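Local coordinates for protein trans-isoprenyl diphosphate synthase (PDB 3OYR) that probably makes octaprenyl diphosphate, the precursor of quinone side chains, by adding isopentenyl units to farnesyl diphosphate with the help of divalent metal ions, at residues H104-V108 against D109-L113. Numbering follows the deposited sequence.
With CA (calcium ion), chain E; DMA (dimethylallyl diphosphate), chain G.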
loop_
_atom_site.group_PDB
_atom_site.type_symbol
_atom_site.label_atom_id
_atom_site.label_comp_id
_atom_site.label_asym_id
_atom_site.label_seq_id
_atom_site.Cartn_x
_atom_site.Cartn_y
_atom_site.Cartn_z
ATOM N N HIS B 104 -0.183 5.685 6.422
ATOM C CA HIS B 104 -1.191 4.743 6.839
ATOM C C HIS B 104 -1.209 4.577 8.356
ATOM O O HIS B 104 -2.287 4.586 8.965
ATOM C CB HIS B 104 -0.986 3.406 6.117
ATOM C CG HIS B 104 -1.379 3.449 4.673
ATOM N ND1 HIS B 104 -1.701 2.320 3.957
ATOM C CD2 HIS B 104 -1.534 4.494 3.819
ATOM C CE1 HIS B 104 -2.045 2.663 2.731
ATOM N NE2 HIS B 104 -1.948 3.974 2.620
ATOM N N ASP B 105 -0.029 4.484 8.968
ATOM C CA ASP B 105 0.038 4.232 10.395
ATOM C C ASP B 105 -0.450 5.451 11.184
ATOM O O ASP B 105 -1.177 5.292 12.160
ATOM C CB ASP B 105 1.447 3.815 10.802
ATOM C CG ASP B 105 1.586 3.583 12.300
ATOM O OD1 ASP B 105 1.159 2.528 12.808
ATOM O OD2 ASP B 105 2.139 4.470 12.982
ATOM N N ASP B 106 -0.093 6.658 10.738
ATOM C CA ASP B 106 -0.607 7.887 11.370
ATOM C C ASP B 106 -2.121 8.040 11.291
ATOM O O ASP B 106 -2.732 8.554 12.236
ATOM C CB ASP B 106 0.056 9.141 10.800
ATOM C CG ASP B 106 1.456 9.368 11.343
ATOM O OD1 ASP B 106 1.758 8.936 12.486
ATOM O OD2 ASP B 106 2.262 9.979 10.606
ATOM N N VAL B 107 -2.721 7.595 10.181
ATOM C CA VAL B 107 -4.176 7.600 10.041
ATOM C C VAL B 107 -4.833 6.596 11.002
ATOM O O VAL B 107 -5.847 6.891 11.636
ATOM C CB VAL B 107 -4.600 7.318 8.570
ATOM C CG1 VAL B 107 -6.076 6.984 8.458
ATOM C CG2 VAL B 107 -4.287 8.509 7.711
ATOM N N VAL B 108 -4.236 5.411 11.095
ATOM C CA VAL B 108 -4.734 4.329 11.936
ATOM C C VAL B 108 -4.633 4.704 13.425
ATOM O O VAL B 108 -5.606 4.586 14.180
ATOM C CB VAL B 108 -3.987 3.014 11.593
ATOM C CG1 VAL B 108 -4.144 1.962 12.696
ATOM C CG2 VAL B 108 -4.497 2.474 10.261
ATOM N N ASP B 109 -3.471 5.204 13.828
ATOM C CA ASP B 109 -3.235 5.559 15.220
ATOM C C ASP B 109 -3.893 6.879 15.658
ATOM O O ASP B 109 -4.031 7.140 16.856
ATOM C CB ASP B 109 -1.739 5.631 15.473
ATOM C CG ASP B 109 -1.112 4.278 15.644
ATOM O OD1 ASP B 109 0.143 4.212 15.642
ATOM O OD2 ASP B 109 -1.853 3.282 15.773
ATOM N N GLY B 110 -4.282 7.709 14.695
ATOM C CA GLY B 110 -4.803 9.048 14.985
ATOM C C GLY B 110 -3.772 10.062 15.479
ATOM O O GLY B 110 -4.125 10.991 16.207
ATOM N N SER B 111 -2.503 9.897 15.082
ATOM C CA SER B 111 -1.412 10.794 15.511
ATOM C C SER B 111 -1.507 12.170 14.851
ATOM O O SER B 111 -1.866 12.267 13.680
ATOM C CB SER B 111 -0.053 10.170 15.197
ATOM O OG SER B 111 0.144 8.988 15.958
ATOM N N GLN B 112 -1.186 13.223 15.602
ATOM C CA GLN B 112 -1.384 14.593 15.112
ATOM C C GLN B 112 -0.107 15.257 14.586
ATOM O O GLN B 112 -0.176 16.238 13.848
ATOM C CB GLN B 112 -2.069 15.451 16.181
ATOM C CG GLN B 112 -3.455 14.920 16.583
ATOM C CD GLN B 112 -4.015 15.571 17.841
ATOM O OE1 GLN B 112 -4.650 14.907 18.662
ATOM N NE2 GLN B 112 -3.782 16.873 17.999
ATOM N N LEU B 113 1.045 14.685 14.926
ATOM C CA LEU B 113 2.323 15.251 14.562
ATOM C C LEU B 113 3.263 14.181 13.976
ATOM O O LEU B 113 3.344 13.069 14.484
ATOM C CB LEU B 113 2.974 15.871 15.801
ATOM C CG LEU B 113 4.070 16.910 15.568
ATOM C CD1 LEU B 113 3.480 18.229 15.043
ATOM C CD2 LEU B 113 4.847 17.152 16.855
HETATM CA CA CA E . 2.253 5.184 15.150
HETATM C C1 DMA G . 5.074 1.483 13.768
HETATM O O1 DMA G . 5.684 2.046 14.924
HETATM C C2 DMA G . 4.936 2.449 12.633
HETATM C C3 DMA G . 5.182 2.109 11.363
HETATM C C4 DMA G . 5.616 0.743 10.934
HETATM C C5 DMA G . 5.003 3.168 10.326
HETATM P PA DMA G . 5.088 3.275 15.814
HETATM O O1A DMA G . 5.739 3.090 17.152
HETATM O O2A DMA G . 3.594 3.410 15.703
HETATM O O3A DMA G . 5.819 4.492 15.041
HETATM P PB DMA G . 5.605 6.072 15.313
HETATM O O1B DMA G . 6.678 6.586 14.390
HETATM O O2B DMA G . 5.849 6.269 16.791
HETATM O O3B DMA G . 4.181 6.410 14.936
HETATM O O HOH W 1 -1.068 1.309 13.869
HETATM O O HOH W 2 1.206 7.166 14.538
HETATM O O HOH W 3 3.267 10.302 14.563
HETATM O O HOH W 4 2.084 6.039 17.498
#
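D105 and D109, one turn apart at the C-terminal end of helix 87-109, reach the same calcium ion, as expected of the first aspartate-rich DDxxD motif of trans-isoprenyl diphosphate synthases. Each gives it one oxygen: OD2 of D105 lies 2.3 Å from the calcium and OD1 of D109 2.4 Å. The remaining ligands are O2A and O3B of dimethylallyl diphosphate and two waters, which makes six. The tight part is this metal side. OD2 of D105 and OD1 of D109 come within 3.3 Å, a proximity the shared cation probably offsets, and the carboxylate planes stand 78° apart. The rotation about the first torsion of D105 (178°) sets CG anti to its backbone N, carrying the carboxylate towards the metal. Behind it, a nearly straight helical bond from D109 N to D105 O (2.8 Å, 166°) helps keep the two residues one turn apart on the same face. K256 forms a salt bridge with OD2 of D109.

The looser side lies where the chain leaves the helix at G110, with positive phi. Here S111 N makes a bent bond to D106 O at 3.2 Å, and a water links D106 OD1 with the backbone O of L113. D106, salt-bridged to R114, stays off the metal: its OD1 accepts at 2.8 Å from a calcium-bound water, which also lies 2.5 Å from OG of S111, itself hydrogen-bonded to D250 OD2.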